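PDB 2FOK: FOKI restriction endonuclease from Planomicrobium okeanokoites, which recognises a specific DNA sequence and, as a type IIS restriction endonuclease, cleaves the double strand at a distance from that site with the help of metal ions. Local coordinates for residues A[166-180]-A[261-275]. Numbering follows the deposited sequence.
Sequences LTLLEDGQHLTKFDL and ISHAFKITGEGLKVL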
# COMPACT_ATOMS: atom_id res chain seq x y z
N LEU A 166 -4.40 -14.11 -8.19
CA LEU A 166 -4.75 -15.12 -9.19
C LEU A 166 -5.89 -14.68 -10.10
O LEU A 166 -5.93 -15.03 -11.28
CB LEU A 166 -5.14 -16.43 -8.52
CG LEU A 166 -4.04 -17.25 -7.84
CD1 LEU A 166 -4.61 -18.64 -7.54
CD2 LEU A 166 -2.79 -17.35 -8.72
N THR A 167 -6.83 -13.93 -9.54
CA THR A 167 -7.96 -13.43 -10.30
C THR A 167 -7.51 -12.39 -11.31
O THR A 167 -8.04 -12.32 -12.42
CB THR A 167 -9.03 -12.80 -9.38
OG1 THR A 167 -9.47 -13.78 -8.43
CG2 THR A 167 -10.22 -12.32 -10.19
N LEU A 168 -6.51 -11.60 -10.93
CA LEU A 168 -5.98 -10.54 -11.80
C LEU A 168 -5.13 -11.06 -12.96
O LEU A 168 -4.83 -10.31 -13.88
CB LEU A 168 -5.15 -9.56 -10.97
CG LEU A 168 -5.92 -8.76 -9.92
CD1 LEU A 168 -4.97 -8.00 -9.03
CD2 LEU A 168 -6.86 -7.81 -10.62
N LEU A 169 -4.75 -12.33 -12.91
CA LEU A 169 -3.92 -12.91 -13.96
C LEU A 169 -4.68 -14.00 -14.73
O LEU A 169 -4.15 -14.59 -15.67
CB LEU A 169 -2.65 -13.51 -13.34
CG LEU A 169 -1.64 -12.60 -12.65
CD1 LEU A 169 -0.59 -13.44 -11.95
CD2 LEU A 169 -0.97 -11.69 -13.66
N GLU A 170 -5.93 -14.23 -14.33
CA GLU A 170 -6.76 -15.27 -14.93
C GLU A 170 -6.88 -15.30 -16.45
O GLU A 170 -7.06 -16.38 -17.03
CB GLU A 170 -8.15 -15.24 -14.29
CG GLU A 170 -8.98 -14.01 -14.57
CD GLU A 170 -10.33 -14.05 -13.87
OE1 GLU A 170 -10.56 -14.98 -13.06
OE2 GLU A 170 -11.16 -13.16 -14.13
N ASP A 171 -6.77 -14.14 -17.10
CA ASP A 171 -6.90 -14.07 -18.56
C ASP A 171 -5.60 -14.29 -19.31
O ASP A 171 -5.55 -14.14 -20.53
CB ASP A 171 -7.49 -12.72 -18.97
CG ASP A 171 -8.96 -12.64 -18.72
OD1 ASP A 171 -9.57 -13.72 -18.60
OD2 ASP A 171 -9.51 -11.52 -18.64
N GLY A 172 -4.54 -14.65 -18.58
CA GLY A 172 -3.26 -14.89 -19.22
C GLY A 172 -2.43 -13.64 -19.33
O GLY A 172 -1.38 -13.64 -19.97
N GLN A 173 -2.89 -12.56 -18.70
CA GLN A 173 -2.19 -11.28 -18.70
C GLN A 173 -0.79 -11.41 -18.10
O GLN A 173 -0.54 -12.29 -17.27
CB GLN A 173 -2.97 -10.23 -17.89
CG GLN A 173 -4.46 -10.09 -18.23
CD GLN A 173 -5.35 -10.89 -17.29
OE1 GLN A 173 -4.97 -11.96 -16.83
NE2 GLN A 173 -6.54 -10.38 -16.99
N HIS A 174 0.11 -10.53 -18.52
CA HIS A 174 1.49 -10.49 -18.00
C HIS A 174 1.60 -9.15 -17.28
O HIS A 174 1.71 -8.10 -17.93
CB HIS A 174 2.48 -10.54 -19.15
CG HIS A 174 3.91 -10.66 -18.70
ND1 HIS A 174 4.26 -11.03 -17.42
CD2 HIS A 174 5.07 -10.48 -19.38
CE1 HIS A 174 5.57 -11.07 -17.33
NE2 HIS A 174 6.09 -10.74 -18.49
N LEU A 175 1.58 -9.17 -15.96
CA LEU A 175 1.63 -7.90 -15.23
C LEU A 175 2.75 -7.71 -14.22
O LEU A 175 3.29 -8.67 -13.65
CB LEU A 175 0.27 -7.67 -14.55
CG LEU A 175 -0.97 -8.09 -15.34
CD1 LEU A 175 -2.20 -7.98 -14.45
CD2 LEU A 175 -1.14 -7.18 -16.56
N THR A 176 3.09 -6.43 -14.00
CA THR A 176 4.12 -6.04 -13.05
C THR A 176 3.43 -5.87 -11.70
O THR A 176 2.20 -5.83 -11.63
CB THR A 176 4.77 -4.68 -13.42
OG1 THR A 176 3.75 -3.67 -13.54
CG2 THR A 176 5.52 -4.78 -14.73
N LYS A 177 4.24 -5.77 -10.65
CA LYS A 177 3.75 -5.61 -9.29
C LYS A 177 2.90 -4.35 -9.16
O LYS A 177 2.02 -4.26 -8.29
CB LYS A 177 4.95 -5.51 -8.34
CG LYS A 177 5.92 -4.39 -8.73
CD LYS A 177 6.97 -4.18 -7.65
CE LYS A 177 8.38 -4.16 -8.25
NZ LYS A 177 9.37 -3.54 -7.34
N PHE A 178 3.17 -3.37 -10.02
CA PHE A 178 2.44 -2.10 -10.03
C PHE A 178 1.05 -2.24 -10.62
O PHE A 178 0.09 -1.63 -10.13
CB PHE A 178 3.19 -1.03 -10.83
CG PHE A 178 4.64 -0.92 -10.48
CD1 PHE A 178 5.06 -0.15 -9.40
CD2 PHE A 178 5.59 -1.61 -11.23
CE1 PHE A 178 6.40 -0.05 -9.08
CE2 PHE A 178 6.94 -1.51 -10.91
CZ PHE A 178 7.35 -0.73 -9.84
N ASP A 179 0.95 -3.02 -11.70
CA ASP A 179 -0.33 -3.25 -12.38
C ASP A 179 -1.22 -4.13 -11.53
O ASP A 179 -2.43 -4.16 -11.71
CB ASP A 179 -0.11 -3.96 -13.71
CG ASP A 179 -0.06 -3.00 -14.86
OD1 ASP A 179 -0.37 -1.81 -14.64
OD2 ASP A 179 0.30 -3.45 -15.98
N LEU A 180 -0.58 -4.88 -10.64
CA LEU A 180 -1.28 -5.77 -9.73
C LEU A 180 -1.58 -5.00 -8.47
O LEU A 180 -2.70 -5.03 -7.96
CB LEU A 180 -0.41 -6.98 -9.42
CG LEU A 180 -0.34 -7.99 -10.58
CD1 LEU A 180 0.86 -8.92 -10.41
CD2 LEU A 180 -1.63 -8.77 -10.64
N ILE A 261 10.92 -4.78 -16.43
CA ILE A 261 10.57 -4.92 -15.01
C ILE A 261 10.64 -6.42 -14.71
O ILE A 261 9.91 -7.21 -15.30
CB ILE A 261 9.14 -4.40 -14.73
CG1 ILE A 261 9.09 -2.88 -14.84
CG2 ILE A 261 8.70 -4.84 -13.35
CD1 ILE A 261 10.14 -2.16 -14.03
N SER A 262 11.52 -6.80 -13.78
CA SER A 262 11.67 -8.21 -13.44
C SER A 262 10.57 -8.77 -12.54
O SER A 262 10.34 -9.97 -12.50
CB SER A 262 13.03 -8.43 -12.79
OG SER A 262 13.87 -7.32 -13.02
N HIS A 263 9.90 -7.88 -11.80
CA HIS A 263 8.83 -8.30 -10.91
C HIS A 263 7.52 -8.30 -11.66
O HIS A 263 6.63 -7.48 -11.42
CB HIS A 263 8.75 -7.37 -9.70
CG HIS A 263 9.93 -7.47 -8.78
ND1 HIS A 263 10.39 -6.40 -8.04
CD2 HIS A 263 10.76 -8.50 -8.51
CE1 HIS A 263 11.45 -6.78 -7.34
NE2 HIS A 263 11.70 -8.05 -7.61
N ALA A 264 7.41 -9.23 -12.60
CA ALA A 264 6.21 -9.39 -13.41
C ALA A 264 5.83 -10.85 -13.28
O ALA A 264 6.69 -11.69 -13.06
CB ALA A 264 6.49 -9.04 -14.85
N PHE A 265 4.54 -11.15 -13.41
CA PHE A 265 4.07 -12.53 -13.27
C PHE A 265 3.00 -12.87 -14.30
O PHE A 265 2.42 -11.99 -14.93
CB PHE A 265 3.51 -12.74 -11.85
CG PHE A 265 4.38 -12.17 -10.75
CD1 PHE A 265 4.42 -10.80 -10.52
CD2 PHE A 265 5.18 -13.00 -9.98
CE1 PHE A 265 5.26 -10.26 -9.55
CE2 PHE A 265 6.03 -12.48 -9.01
CZ PHE A 265 6.07 -11.10 -8.79
N LYS A 266 2.74 -14.17 -14.45
CA LYS A 266 1.73 -14.69 -15.38
C LYS A 266 1.22 -16.04 -14.88
O LYS A 266 2.01 -16.93 -14.58
CB LYS A 266 2.35 -14.85 -16.77
CG LYS A 266 1.34 -15.10 -17.87
CD LYS A 266 2.06 -15.26 -19.21
CE LYS A 266 1.18 -14.81 -20.37
NZ LYS A 266 1.79 -13.65 -21.10
N ILE A 267 -0.09 -16.21 -14.81
CA ILE A 267 -0.68 -17.46 -14.32
C ILE A 267 -0.23 -18.70 -15.08
O ILE A 267 0.30 -18.61 -16.19
CB ILE A 267 -2.22 -17.39 -14.35
CG1 ILE A 267 -2.79 -18.22 -13.20
CG2 ILE A 267 -2.76 -17.85 -15.69
CD1 ILE A 267 -4.12 -17.70 -12.68
N THR A 268 -0.42 -19.87 -14.46
CA THR A 268 -0.06 -21.16 -15.06
C THR A 268 -1.27 -22.09 -15.09
O THR A 268 -2.39 -21.69 -14.76
CB THR A 268 1.07 -21.87 -14.27
OG1 THR A 268 0.57 -22.26 -12.98
CG2 THR A 268 2.28 -20.95 -14.08
N GLY A 269 -1.03 -23.35 -15.47
CA GLY A 269 -2.11 -24.32 -15.53
C GLY A 269 -2.59 -24.74 -14.15
O GLY A 269 -3.79 -24.88 -13.92
N GLU A 270 -1.65 -24.94 -13.24
CA GLU A 270 -1.98 -25.33 -11.88
C GLU A 270 -2.62 -24.16 -11.14
O GLU A 270 -3.40 -24.36 -10.21
CB GLU A 270 -0.73 -25.80 -11.15
CG GLU A 270 -0.14 -27.09 -11.68
CD GLU A 270 -0.98 -28.31 -11.37
OE1 GLU A 270 -1.36 -28.49 -10.19
OE2 GLU A 270 -1.27 -29.09 -12.30
N GLY A 271 -2.29 -22.95 -11.56
CA GLY A 271 -2.85 -21.76 -10.93
C GLY A 271 -4.30 -21.51 -11.29
O GLY A 271 -5.07 -20.99 -10.48
N LEU A 272 -4.69 -21.88 -12.51
CA LEU A 272 -6.06 -21.69 -12.96
C LEU A 272 -7.00 -22.73 -12.34
O LEU A 272 -8.19 -22.48 -12.13
CB LEU A 272 -6.12 -21.77 -14.50
CG LEU A 272 -5.74 -20.49 -15.24
CD1 LEU A 272 -5.12 -20.82 -16.59
CD2 LEU A 272 -6.98 -19.61 -15.43
N LYS A 273 -6.44 -23.91 -12.04
CA LYS A 273 -7.20 -24.99 -11.42
C LYS A 273 -7.55 -24.58 -9.99
O LYS A 273 -8.65 -24.83 -9.51
CB LYS A 273 -6.35 -26.27 -11.35
CG LYS A 273 -6.22 -27.03 -12.66
CD LYS A 273 -5.39 -28.30 -12.45
CE LYS A 273 -4.91 -28.87 -13.78
NZ LYS A 273 -3.44 -29.08 -13.78
N VAL A 274 -6.58 -23.96 -9.33
CA VAL A 274 -6.73 -23.50 -7.95
C VAL A 274 -7.76 -22.36 -7.94
O VAL A 274 -8.60 -22.30 -7.05
CB VAL A 274 -5.36 -23.00 -7.40
CG1 VAL A 274 -5.54 -22.04 -6.25
CG2 VAL A 274 -4.51 -24.20 -6.97
N LEU A 275 -7.69 -21.49 -8.94
CA LEU A 275 -8.62 -20.36 -9.03
C LEU A 275 -10.01 -20.86 -9.39
O LEU A 275 -11.01 -20.42 -8.81
CB LEU A 275 -8.14 -19.35 -10.08
CG LEU A 275 -8.53 -17.87 -10.01
CD1 LEU A 275 -9.14 -17.45 -11.33
CD2 LEU A 275 -9.50 -17.61 -8.88
O HOH W 1 -1.56 -14.62 -16.45
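Leu-166 pushes its forked end against the first two turns of helix 269-279 and the end of strand 258-267: CD1 lies 3.8 Å from Val-274 CG1 and also against Gly-271 O, CD2 turns to the CD1 methyl of Ile-267, and CB backs onto Leu-275. A side chain at Gly-271 would be crowded by Ile-267 CG1, which suits glycine there. One turn on, Leu-169 rests its CB 4.0 Å from Ile-267 CB and sets CD1 obliquely against Phe-265 CB. The Phe-265 ring in turn meets CD1 of Leu-180; Leu-234 touches Leu-166, and Val-240 touches Leu-169 and Phe-265, extending this apolar layer between helix and sheet.

Beyond the last direct strand pair, one water donates to the carbonyls of Leu-169 and Gln-173 and accepts from Ile-267 N, bridging helix-end turn and loop to the strand. Leu-175 and Phe-265 form an antiparallel hydrogen-bonded pair, with Phe-265 N 2.8 Å from Leu-175 O. Phe-265 O takes two donors: Leu-175 N, and His-174 ND1 at 3.2 Å, nearly straight at 170°. With CG anti to the backbone N (chi1 -174°), the His-174 ring presents its ND1 edge above that carbonyl's plane and brings CE1 to Ala-264 CB, a methyl small enough for the spot. Replacing His-174 by an alanine is likely to cost Phe-265 O its second donor and open a gap beside the Ala-264 methyl. At the edge, Lys-177 lays CE against the His-263 ring edge, while its ammonium pairs with Glu-220.

Short strand 175-176 thus pairs with central strand 258-267, whose other neighbour is its hairpin partner 240-248, an order consistent with a winged helix in FokI's second recognition subdomain.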